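Local coordinates for protein tRNA (cytosine(72)-C(5))-methyltransferase (Pyrococcus horikoshii, PDB 5ZVH) that methylates the C5 position of cytosine 72 in several tRNAs, using S-adenosyl-L-methionine as methyl donor, at residues 202-207 and 268-273; 233-238 and 252-257; 272-277 and 299-304. All blocks are in the same frame, centred on the assembly; numbering follows the deposited sequence.

Contact 1: residues 202-207 and 268-273; sequences IDMAAA and DKILLD. With SFG (sinefungin), chain C.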
loop_
_atom_site.group_PDB
_atom_site.type_symbol
_atom_site.label_atom_id
_atom_site.label_comp_id
_atom_site.label_asym_id
_atom_site.label_seq_id
_atom_site.Cartn_x
_atom_site.Cartn_y
_atom_site.Cartn_z
ATOM N N ILE A 202 4.943 4.122 19.604
ATOM C CA ILE A 202 3.858 3.174 19.408
ATOM C C ILE A 202 3.289 3.225 17.998
ATOM O O ILE A 202 2.812 4.265 17.536
ATOM C CB ILE A 202 2.704 3.420 20.401
ATOM C CG1 ILE A 202 3.212 3.408 21.847
ATOM C CG2 ILE A 202 1.602 2.389 20.197
ATOM C CD1 ILE A 202 2.154 3.757 22.864
ATOM N N ASP A 203 3.335 2.074 17.335
ATOM C CA ASP A 203 2.659 1.842 16.065
ATOM C C ASP A 203 1.408 1.022 16.358
ATOM O O ASP A 203 1.496 -0.187 16.567
ATOM C CB ASP A 203 3.585 1.104 15.094
ATOM C CG ASP A 203 3.088 1.129 13.661
ATOM O OD1 ASP A 203 1.888 1.408 13.433
ATOM O OD2 ASP A 203 3.904 0.848 12.757
ATOM N N MET A 204 0.247 1.667 16.377
ATOM C CA MET A 204 -0.946 1.030 16.940
ATOM C C MET A 204 -1.786 0.283 15.914
ATOM O O MET A 204 -2.837 -0.262 16.246
ATOM C CB MET A 204 -1.820 2.061 17.655
ATOM C CG MET A 204 -2.288 3.208 16.798
ATOM S SD MET A 204 -3.345 4.309 17.761
ATOM C CE MET A 204 -2.185 4.831 18.985
ATOM N N ALA A 205 -1.332 0.276 14.668
ATOM C CA ALA A 205 -1.913 -0.576 13.639
ATOM C C ALA A 205 -0.776 -1.019 12.737
ATOM O O ALA A 205 -0.648 -0.546 11.606
ATOM C CB ALA A 205 -2.984 0.156 12.863
ATOM N N ALA A 206 0.050 -1.929 13.245
ATOM C CA ALA A 206 1.400 -2.086 12.726
ATOM C C ALA A 206 1.597 -3.198 11.700
ATOM O O ALA A 206 2.531 -3.131 10.906
ATOM C CB ALA A 206 2.351 -2.292 13.881
ATOM N N ALA A 207 0.739 -4.209 11.690
ATOM C CA ALA A 207 0.996 -5.368 10.835
ATOM C C ALA A 207 0.617 -5.059 9.390
ATOM O O ALA A 207 -0.350 -4.334 9.151
ATOM C CB ALA A 207 0.237 -6.587 11.346
ATOM N N ASP A 268 5.856 9.266 23.492
ATOM C CA ASP A 268 6.368 10.497 22.900
ATOM C C ASP A 268 6.030 10.574 21.416
ATOM O O ASP A 268 5.819 11.651 20.860
ATOM C CB ASP A 268 7.880 10.581 23.100
ATOM C CG ASP A 268 8.271 10.508 24.554
ATOM O OD1 ASP A 268 8.185 11.546 25.239
ATOM O OD2 ASP A 268 8.640 9.406 25.009
ATOM N N LYS A 269 5.973 9.410 20.785
ATOM C CA LYS A 269 5.729 9.320 19.356
ATOM C C LYS A 269 4.736 8.207 19.095
ATOM O O LYS A 269 4.930 7.068 19.528
ATOM C CB LYS A 269 7.027 9.053 18.579
ATOM C CG LYS A 269 8.111 10.092 18.763
ATOM C CD LYS A 269 7.745 11.378 18.049
ATOM C CE LYS A 269 8.796 12.451 18.282
ATOM N NZ LYS A 269 10.138 11.976 17.860
ATOM N N ILE A 270 3.664 8.547 18.393
ATOM C CA ILE A 270 2.688 7.556 17.985
ATOM C C ILE A 270 2.421 7.623 16.487
ATOM O O ILE A 270 2.059 8.677 15.952
ATOM C CB ILE A 270 1.369 7.736 18.736
ATOM C CG1 ILE A 270 1.515 7.286 20.192
ATOM C CG2 ILE A 270 0.285 6.940 18.068
ATOM C CD1 ILE A 270 0.223 7.328 20.975
ATOM N N LEU A 271 2.597 6.491 15.814
ATOM C CA LEU A 271 2.185 6.371 14.424
ATOM C C LEU A 271 0.826 5.688 14.350
ATOM O O LEU A 271 0.641 4.593 14.888
ATOM C CB LEU A 271 3.215 5.595 13.609
ATOM C CG LEU A 271 2.765 5.252 12.186
ATOM C CD1 LEU A 271 2.444 6.510 11.390
ATOM C CD2 LEU A 271 3.824 4.440 11.475
ATOM N N LEU A 272 -0.127 6.349 13.700
ATOM C CA LEU A 272 -1.438 5.759 13.463
ATOM C C LEU A 272 -1.684 5.643 11.961
ATOM O O LEU A 272 -2.188 6.570 11.317
ATOM C CB LEU A 272 -2.543 6.576 14.138
ATOM C CG LEU A 272 -3.983 6.120 13.867
ATOM C CD1 LEU A 272 -4.176 4.632 14.138
ATOM C CD2 LEU A 272 -4.968 6.942 14.672
ATOM N N ASP A 273 -1.294 4.502 11.407
ATOM C CA ASP A 273 -1.555 4.211 10.010
ATOM C C ASP A 273 -2.888 3.479 9.960
ATOM O O ASP A 273 -2.943 2.247 9.961
ATOM C CB ASP A 273 -0.413 3.389 9.402
ATOM C CG ASP A 273 -0.610 3.115 7.929
ATOM O OD1 ASP A 273 -1.051 4.034 7.205
ATOM O OD2 ASP A 273 -0.287 1.991 7.489
HETATM N N SFG C . 0.823 0.309 8.472
HETATM C CA SFG C . 0.924 -1.095 8.335
HETATM C C SFG C . 2.225 -1.431 7.629
HETATM O O SFG C . 2.453 -2.575 7.187
HETATM O OXT SFG C . 3.107 -0.550 7.490
HETATM C CB SFG C . -0.317 -1.623 7.585
HETATM C CG SFG C . -1.639 -1.217 8.345
HETATM C CD SFG C . -2.802 -2.102 7.885
HETATM N NE SFG C . -3.131 -1.777 6.587
HETATM C "C5'" SFG C . -4.026 -1.916 8.799
HETATM C "C4'" SFG C . -3.817 -2.709 10.104
HETATM O "O4'" SFG C . -4.615 -2.272 11.066
HETATM C "C3'" SFG C . -4.170 -4.176 9.925
HETATM O "O3'" SFG C . -3.087 -4.927 10.215
HETATM C "C2'" SFG C . -5.295 -4.456 10.971
HETATM O "O2'" SFG C . -5.147 -5.842 11.527
HETATM C "C1'" SFG C . -5.071 -3.584 11.886
HETATM N N9 SFG C . -6.263 -3.281 12.642
HETATM C C8 SFG C . -7.512 -3.108 12.174
HETATM N N7 SFG C . -8.325 -2.827 13.226
HETATM C C5 SFG C . -7.567 -2.823 14.348
HETATM C C6 SFG C . -7.879 -2.597 15.684
HETATM N N6 SFG C . -9.137 -2.289 16.319
HETATM N N1 SFG C . -6.915 -2.655 16.618
HETATM C C2 SFG C . -5.617 -2.936 16.254
HETATM N N3 SFG C . -5.308 -3.159 14.947
HETATM C C4 SFG C . -6.295 -3.101 13.994
#

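Contact 2: residues 233-238 and 252-257; sequences NRLRKM and LVQMDA. With SFG (sinefungin), chain C.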
loop_
_atom_site.group_PDB
_atom_site.type_symbol
_atom_site.label_atom_id
_atom_site.label_comp_id
_atom_site.label_asym_id
_atom_site.label_seq_id
_atom_site.Cartn_x
_atom_site.Cartn_y
_atom_site.Cartn_z
ATOM N N ASN A 233 -2.968 -13.413 12.684
ATOM C CA ASN A 233 -2.335 -13.873 11.457
ATOM C C ASN A 233 -1.428 -12.797 10.889
ATOM O O ASN A 233 -0.295 -13.069 10.493
ATOM C CB ASN A 233 -3.385 -14.268 10.413
ATOM C CG ASN A 233 -4.335 -15.337 10.913
ATOM O OD1 ASN A 233 -4.011 -16.093 11.831
ATOM N ND2 ASN A 233 -5.520 -15.404 10.311
ATOM N N ARG A 234 -1.929 -11.568 10.852
ATOM C CA ARG A 234 -1.132 -10.460 10.351
ATOM C C ARG A 234 0.065 -10.206 11.271
ATOM O O ARG A 234 1.155 -9.873 10.803
ATOM C CB ARG A 234 -1.999 -9.199 10.195
ATOM C CG ARG A 234 -3.105 -9.348 9.155
ATOM C CD ARG A 234 -3.977 -8.110 9.092
ATOM N NE ARG A 234 -3.239 -6.940 8.622
ATOM C CZ ARG A 234 -2.924 -6.715 7.348
ATOM N NH1 ARG A 234 -3.288 -7.581 6.410
ATOM N NH2 ARG A 234 -2.253 -5.620 7.009
ATOM N N LEU A 235 -0.132 -10.392 12.573
ATOM C CA LEU A 235 0.976 -10.346 13.525
ATOM C C LEU A 235 1.935 -11.504 13.308
ATOM O O LEU A 235 3.137 -11.385 13.536
ATOM C CB LEU A 235 0.457 -10.366 14.962
ATOM C CG LEU A 235 -0.041 -9.035 15.510
ATOM C CD1 LEU A 235 -0.509 -9.205 16.937
ATOM C CD2 LEU A 235 1.078 -8.028 15.445
ATOM N N ARG A 236 1.388 -12.636 12.891
ATOM C CA ARG A 236 2.203 -13.795 12.575
ATOM C C ARG A 236 3.094 -13.492 11.369
ATOM O O ARG A 236 4.276 -13.829 11.372
ATOM C CB ARG A 236 1.312 -15.007 12.311
ATOM C CG ARG A 236 2.033 -16.235 11.807
ATOM C CD ARG A 236 1.070 -17.411 11.708
ATOM N NE ARG A 236 0.228 -17.523 12.896
ATOM C CZ ARG A 236 -0.595 -18.539 13.139
ATOM N NH1 ARG A 236 -0.692 -19.539 12.274
ATOM N NH2 ARG A 236 -1.321 -18.556 14.248
ATOM N N LYS A 237 2.531 -12.829 10.358
ATOM C CA LYS A 237 3.298 -12.416 9.181
ATOM C C LYS A 237 4.345 -11.367 9.545
ATOM O O LYS A 237 5.450 -11.356 9.000
ATOM C CB LYS A 237 2.363 -11.870 8.093
ATOM C CG LYS A 237 3.067 -11.421 6.807
ATOM C CD LYS A 237 3.845 -12.556 6.166
ATOM C CE LYS A 237 4.461 -12.139 4.842
ATOM N NZ LYS A 237 5.212 -13.267 4.220
ATOM N N MET A 238 3.993 -10.503 10.489
ATOM C CA MET A 238 4.889 -9.454 10.948
ATOM C C MET A 238 6.101 -10.030 11.669
ATOM O O MET A 238 7.202 -9.490 11.574
ATOM C CB MET A 238 4.142 -8.483 11.858
ATOM C CG MET A 238 4.999 -7.354 12.380
ATOM S SD MET A 238 4.016 -5.956 12.931
ATOM C CE MET A 238 5.314 -4.857 13.491
ATOM N N LEU A 252 5.975 -6.817 19.949
ATOM C CA LEU A 252 4.612 -7.065 19.471
ATOM C C LEU A 252 3.609 -7.262 20.602
ATOM O O LEU A 252 3.873 -8.000 21.551
ATOM C CB LEU A 252 4.582 -8.292 18.556
ATOM C CG LEU A 252 4.737 -8.102 17.045
ATOM C CD1 LEU A 252 5.850 -7.153 16.718
ATOM C CD2 LEU A 252 4.990 -9.436 16.379
ATOM N N VAL A 253 2.466 -6.588 20.499
ATOM C CA VAL A 253 1.349 -6.807 21.414
ATOM C C VAL A 253 0.034 -6.921 20.636
ATOM O O VAL A 253 -0.298 -6.058 19.823
ATOM C CB VAL A 253 1.245 -5.689 22.482
ATOM C CG1 VAL A 253 2.351 -5.837 23.511
ATOM C CG2 VAL A 253 1.310 -4.328 21.847
ATOM N N GLN A 254 -0.697 -8.010 20.862
ATOM C CA GLN A 254 -2.012 -8.186 20.250
ATOM C C GLN A 254 -3.122 -7.595 21.122
ATOM O O GLN A 254 -3.226 -7.934 22.302
ATOM C CB GLN A 254 -2.276 -9.669 19.993
ATOM C CG GLN A 254 -3.537 -9.935 19.201
ATOM C CD GLN A 254 -3.820 -11.411 19.056
ATOM O OE1 GLN A 254 -3.054 -12.251 19.530
ATOM N NE2 GLN A 254 -4.919 -11.740 18.384
ATOM N N MET A 255 -3.973 -6.762 20.522
ATOM C CA MET A 255 -5.032 -6.054 21.249
ATOM C C MET A 255 -5.808 -5.116 20.333
ATOM O O MET A 255 -5.320 -4.730 19.269
ATOM C CB MET A 255 -4.459 -5.233 22.414
ATOM C CG MET A 255 -3.772 -3.949 21.970
ATOM S SD MET A 255 -3.167 -2.878 23.292
ATOM C CE MET A 255 -4.703 -2.371 24.072
ATOM N N ASP A 256 -7.019 -4.758 20.756
ATOM C CA ASP A 256 -7.796 -3.711 20.100
ATOM C C ASP A 256 -7.168 -2.363 20.454
ATOM O O ASP A 256 -7.212 -1.932 21.608
ATOM C CB ASP A 256 -9.265 -3.770 20.534
ATOM C CG ASP A 256 -10.121 -2.696 19.884
ATOM O OD1 ASP A 256 -9.646 -2.019 18.949
ATOM O OD2 ASP A 256 -11.280 -2.524 20.318
ATOM N N ALA A 257 -6.576 -1.705 19.461
ATOM C CA ALA A 257 -5.814 -0.477 19.695
ATOM C C ALA A 257 -6.673 0.687 20.186
ATOM O O ALA A 257 -6.150 1.694 20.664
ATOM C CB ALA A 257 -5.078 -0.080 18.434
HETATM N N SFG C . 0.823 0.309 8.472
HETATM C CA SFG C . 0.924 -1.095 8.335
HETATM C C SFG C . 2.225 -1.431 7.629
HETATM O O SFG C . 2.453 -2.575 7.187
HETATM O OXT SFG C . 3.107 -0.550 7.490
HETATM C CB SFG C . -0.317 -1.623 7.585
HETATM C CG SFG C . -1.639 -1.217 8.345
HETATM C CD SFG C . -2.802 -2.102 7.885
HETATM N NE SFG C . -3.131 -1.777 6.587
HETATM C "C5'" SFG C . -4.026 -1.916 8.799
HETATM C "C4'" SFG C . -3.817 -2.709 10.104
HETATM O "O4'" SFG C . -4.615 -2.272 11.066
HETATM C "C3'" SFG C . -4.170 -4.176 9.925
HETATM O "O3'" SFG C . -3.087 -4.927 10.215
HETATM C "C2'" SFG C . -5.295 -4.456 10.971
HETATM O "O2'" SFG C . -5.147 -5.842 11.527
HETATM C "C1'" SFG C . -5.071 -3.584 11.886
HETATM N N9 SFG C . -6.263 -3.281 12.642
HETATM C C8 SFG C . -7.512 -3.108 12.174
HETATM N N7 SFG C . -8.325 -2.827 13.226
HETATM C C5 SFG C . -7.567 -2.823 14.348
HETATM C C6 SFG C . -7.879 -2.597 15.684
HETATM N N6 SFG C . -9.137 -2.289 16.319
HETATM N N1 SFG C . -6.915 -2.655 16.618
HETATM C C2 SFG C . -5.617 -2.936 16.254
HETATM N N3 SFG C . -5.308 -3.159 14.947
HETATM C C4 SFG C . -6.295 -3.101 13.994
#

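Contact 3: residues 272-277 and 299-304; sequences LDAPCT and RYQRAF. With SFG (sinefungin), chain C.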
loop_
_atom_site.group_PDB
_atom_site.type_symbol
_atom_site.label_atom_id
_atom_site.label_comp_id
_atom_site.label_asym_id
_atom_site.label_seq_id
_atom_site.Cartn_x
_atom_site.Cartn_y
_atom_site.Cartn_z
ATOM N N LEU A 272 -0.127 6.349 13.700
ATOM C CA LEU A 272 -1.438 5.759 13.463
ATOM C C LEU A 272 -1.684 5.643 11.961
ATOM O O LEU A 272 -2.188 6.570 11.317
ATOM C CB LEU A 272 -2.543 6.576 14.138
ATOM C CG LEU A 272 -3.983 6.120 13.867
ATOM C CD1 LEU A 272 -4.176 4.632 14.138
ATOM C CD2 LEU A 272 -4.968 6.942 14.672
ATOM N N ASP A 273 -1.294 4.502 11.407
ATOM C CA ASP A 273 -1.555 4.211 10.010
ATOM C C ASP A 273 -2.888 3.479 9.960
ATOM O O ASP A 273 -2.943 2.247 9.961
ATOM C CB ASP A 273 -0.413 3.389 9.402
ATOM C CG ASP A 273 -0.610 3.115 7.929
ATOM O OD1 ASP A 273 -1.051 4.034 7.205
ATOM O OD2 ASP A 273 -0.287 1.991 7.489
ATOM N N ALA A 274 -3.964 4.259 9.935
ATOM C CA ALA A 274 -5.277 3.763 10.327
ATOM C C ALA A 274 -5.940 2.928 9.247
ATOM O O ALA A 274 -5.827 3.244 8.062
ATOM C CB ALA A 274 -6.181 4.935 10.708
ATOM N N PRO A 275 -6.640 1.860 9.661
ATOM C CA PRO A 275 -7.496 1.142 8.716
ATOM C C PRO A 275 -8.433 2.130 8.046
ATOM O O PRO A 275 -8.987 3.005 8.711
ATOM C CB PRO A 275 -8.247 0.138 9.602
ATOM C CG PRO A 275 -8.111 0.662 10.996
ATOM C CD PRO A 275 -6.765 1.328 11.029
ATOM N N CYS A 276 -8.603 1.997 6.741
ATOM C CA CYS A 276 -9.320 3.006 5.985
ATOM C C CYS A 276 -10.013 2.364 4.802
ATOM O O CYS A 276 -9.792 1.188 4.509
ATOM C CB CYS A 276 -8.363 4.102 5.514
ATOM S SG CYS A 276 -7.133 3.522 4.331
ATOM N N THR A 277 -10.842 3.139 4.112
ATOM C CA THR A 277 -11.581 2.627 2.965
ATOM C C THR A 277 -10.660 2.232 1.802
ATOM O O THR A 277 -11.088 1.545 0.873
ATOM C CB THR A 277 -12.607 3.661 2.484
ATOM O OG1 THR A 277 -11.946 4.915 2.294
ATOM C CG2 THR A 277 -13.700 3.841 3.525
ATOM N N ARG A 299 -15.791 7.220 11.263
ATOM C CA ARG A 299 -16.243 7.195 12.649
ATOM C C ARG A 299 -15.439 6.170 13.439
ATOM O O ARG A 299 -15.162 6.350 14.625
ATOM C CB ARG A 299 -17.744 6.889 12.719
ATOM C CG ARG A 299 -18.312 6.804 14.132
ATOM C CD ARG A 299 -19.842 6.840 14.137
ATOM N NE ARG A 299 -20.437 5.658 13.514
ATOM C CZ ARG A 299 -21.003 5.650 12.311
ATOM N NH1 ARG A 299 -21.057 6.764 11.594
ATOM N NH2 ARG A 299 -21.522 4.527 11.826
ATOM N N TYR A 300 -15.044 5.104 12.756
ATOM C CA TYR A 300 -14.296 4.021 13.380
ATOM C C TYR A 300 -12.860 4.451 13.687
ATOM O O TYR A 300 -12.270 4.016 14.672
ATOM C CB TYR A 300 -14.327 2.801 12.453
ATOM C CG TYR A 300 -13.490 1.612 12.864
ATOM C CD1 TYR A 300 -13.766 0.913 14.033
ATOM C CD2 TYR A 300 -12.456 1.157 12.057
ATOM C CE1 TYR A 300 -13.017 -0.191 14.402
ATOM C CE2 TYR A 300 -11.700 0.054 12.418
ATOM C CZ TYR A 300 -11.984 -0.618 13.588
ATOM O OH TYR A 300 -11.238 -1.717 13.954
ATOM N N GLN A 301 -12.322 5.340 12.859
ATOM C CA GLN A 301 -10.952 5.811 13.024
ATOM C C GLN A 301 -10.823 6.742 14.222
ATOM O O GLN A 301 -9.787 6.769 14.884
ATOM C CB GLN A 301 -10.493 6.526 11.755
ATOM C CG GLN A 301 -10.395 5.618 10.543
ATOM C CD GLN A 301 -10.328 6.398 9.253
ATOM O OE1 GLN A 301 -10.731 7.560 9.202
ATOM N NE2 GLN A 301 -9.838 5.760 8.196
ATOM N N ARG A 302 -11.891 7.488 14.503
ATOM C CA ARG A 302 -11.931 8.434 15.617
ATOM C C ARG A 302 -11.599 7.765 16.942
ATOM O O ARG A 302 -10.946 8.359 17.796
ATOM C CB ARG A 302 -13.299 9.100 15.702
ATOM C CG ARG A 302 -13.404 10.393 14.914
ATOM C CD ARG A 302 -14.846 10.680 14.568
ATOM N NE ARG A 302 -14.973 11.558 13.412
ATOM C CZ ARG A 302 -15.854 11.358 12.437
ATOM N NH1 ARG A 302 -16.667 10.309 12.487
ATOM N NH2 ARG A 302 -15.917 12.193 11.407
ATOM N N ALA A 303 -12.093 6.543 17.122
ATOM C CA ALA A 303 -11.800 5.751 18.312
ATOM C C ALA A 303 -10.298 5.520 18.490
ATOM O O ALA A 303 -9.782 5.619 19.606
ATOM C CB ALA A 303 -12.538 4.429 18.254
ATOM N N PHE A 304 -9.608 5.184 17.399
ATOM C CA PHE A 304 -8.150 5.055 17.418
ATOM C C PHE A 304 -7.490 6.378 17.768
ATOM O O PHE A 304 -6.619 6.449 18.640
ATOM C CB PHE A 304 -7.608 4.580 16.069
ATOM C CG PHE A 304 -8.040 3.199 15.683
ATOM C CD1 PHE A 304 -9.313 2.967 15.189
ATOM C CD2 PHE A 304 -7.164 2.131 15.800
ATOM C CE1 PHE A 304 -9.707 1.692 14.825
ATOM C CE2 PHE A 304 -7.551 0.853 15.440
ATOM C CZ PHE A 304 -8.822 0.633 14.951
HETATM N N SFG C . 0.823 0.309 8.472
HETATM C CA SFG C . 0.924 -1.095 8.335
HETATM C C SFG C . 2.225 -1.431 7.629
HETATM O O SFG C . 2.453 -2.575 7.187
HETATM O OXT SFG C . 3.107 -0.550 7.490
HETATM C CB SFG C . -0.317 -1.623 7.585
HETATM C CG SFG C . -1.639 -1.217 8.345
HETATM C CD SFG C . -2.802 -2.102 7.885
HETATM N NE SFG C . -3.131 -1.777 6.587
HETATM C "C5'" SFG C . -4.026 -1.916 8.799
HETATM C "C4'" SFG C . -3.817 -2.709 10.104
HETATM O "O4'" SFG C . -4.615 -2.272 11.066
HETATM C "C3'" SFG C . -4.170 -4.176 9.925
HETATM O "O3'" SFG C . -3.087 -4.927 10.215
HETATM C "C2'" SFG C . -5.295 -4.456 10.971
HETATM O "O2'" SFG C . -5.147 -5.842 11.527
HETATM C "C1'" SFG C . -5.071 -3.584 11.886
HETATM N N9 SFG C . -6.263 -3.281 12.642
HETATM C C8 SFG C . -7.512 -3.108 12.174
HETATM N N7 SFG C . -8.325 -2.827 13.226
HETATM C C5 SFG C . -7.567 -2.823 14.348
HETATM C C6 SFG C . -7.879 -2.597 15.684
HETATM N N6 SFG C . -9.137 -2.289 16.319
HETATM N N1 SFG C . -6.915 -2.655 16.618
HETATM C C2 SFG C . -5.617 -2.936 16.254
HETATM N N3 SFG C . -5.308 -3.159 14.947
HETATM C C4 SFG C . -6.295 -3.101 13.994
#

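Contact 1: residues 202-207 and 268-273
Met204 and Ile270 make the tightest packing here: the methyl CE of Met204 lies 3.4 Å from CG2 of Ile270. Met204 reaches it because CG stands between the backbone N and the carbonyl carbon (chi1 58°) and the chain bends again at its end (chi3 62°). On the way its CG meets CD1 of Leu272 at 3.6 Å, the two side chains crossing at a slant. Ile202 is set further back, its CB 4.1 Å from CG1 of Ile270. Beneath these side chains the two strands run parallel. Ile202 N donates to Lys269 O at 2.9 Å, and Leu271 N to Ile202 O at 2.8 Å; a weak bond from Met204 N to Leu271 O (3.3 Å) ends the ladder as the first strand turns into loop. Asp203 and Leu271 point the same way from the other face, side by side, with OD2 of Asp203 3.8 Å from CD2 of Leu271; that oxygen is hydrogen-bonded to OG1 of Thr212. The looser side is at Lys269, partly exposed, whose side chain leads away from residues 202-207 to a salt bridge with Asp199. At the other end Ala205 CB lies 3.4 Å from O4' of sinefungin and also approaches Asp273 O. Neighbouring parallel strands that deliver cofactor-binding loops from their C-terminal ends are characteristic of the Rossmann-like fold of class I methyltransferases.

Contact 2: residues 233-238 and 252-257
Leu235 from the helix and Leu252 from the strand overlap flank to flank, each reaching toward the base of the other, and this overlap is the heart of the contact. CD2 of Leu235 rests 4.0 Å from CG of Leu252, while CD2 of Leu252 reaches back to the carbonyl oxygen of Leu235 at 3.9 Å. With CG beside the backbone N (chi1 -80°), the whole fork of Leu235 is aimed at the strand, and its other branch, CD1, comes up against the flank of Gln254, 3.6 Å from CB of that residue. Only the aliphatic part of Gln254 is touched; its amide NE2 goes on to the carbonyl oxygen of Lys230. One turn further along the helix, Met238 stretches out fully, CG opposite the backbone N (chi1 -180°), and lays its CE across CD1 of Leu252 at 4.0 Å. The side-chain packing is mostly apolar, and the two segments share no hydrogen bond; the helix runs nearly antiparallel to the strand (172°), their axes 9.9 Å apart.

The residues beyond this core hold sinefungin. The Arg234 chain, bent at chi3, turns NE to O3' of sinefungin, to which it donates at 2.6 Å, the hydroxyl lying at the edge of the guanidinium and in its plane; NH2 takes the carbonyl oxygen of Ala207. Past the end of the strand, Asp256 OD1 accepts from the adenine N6 at 2.7 Å, and Ala257 N gives an almost straight bond to N1 at 3.0 Å. A helix laid antiparallel on its following strand, here 225-229, 232-245 and 250-254 in sequence, is the beta-alpha-beta unit of a Rossmann-like S-adenosyl-L-methionine site.

Contact 3: residues 272-277 and 299-304
Gln301 crosses from helix 291-311 to the loop after strand 267-273 and bonds to the carbonyl oxygen of Pro275. Its CB leaves the helix to one side, and CG, placed beside the backbone N (chi1 -65°), passes CB of Ala274 at 4.3 Å and comes 3.5 Å from Pro275 O. The chain then runs on extended through CD, which brings NE2 to that oxygen at 2.9 Å. The bond is nearly straight at hydrogen (172°); the oxygen lies in the amide plane of Gln301, whereas the donor is tilted 23° from the plane of the proline carbonyl. NE2 also lies 3.5 Å from CB of Cys276, and a second, weak bond from it goes to Glu329 OE1. The strand end and the loop after it carry Asp-Ala-Pro-Cys, the motif IV sequence of RNA cytosine-C5 methyltransferases, and Cys276 sits about 4 Å, side chain to side chain, from Cys323, the predicted nucleophile. Pro275 packs against both aromatic residues of the helix: its CG meets CE2 of Tyr300 at 3.9 Å, and its CD lies over one face of the Phe304 ring. Phe304 in turn sets CE1 above a face of Tyr300, offset toward the rim, and has C5 of the adenine at its edge, in the ring plane; its CZ is 3.4 Å from C6 of sinefungin. OH of Tyr300 accepts a hydrogen bond from N6 of sinefungin at 3.2 Å. Deeper in, CB of Phe304 packs against both methyls of Leu272, the side chains crossing at about a right angle.

The N-terminal part of the chain, with its ferredoxin-like and PUA regions, lies outside all three contacts; strand 201-203 is the first to take part. After strand 225-229, contact 2 closes the short connection, the rest of helix 232-245 and a loop, to strand 250-254. This excursion lies within the longer loop that contact 1 completes when strand 267-273 returns beside strand 201-203. Contact 3 starts where contact 1 ends, on the shared Leu272 and Asp273, and closes a further loop at helix 291-311. Contact 1 joins two strands of the sheet, while contacts 2 and 3 set helices 232-245 and 291-311 against it. Ala257 touches both Met204 and Phe304.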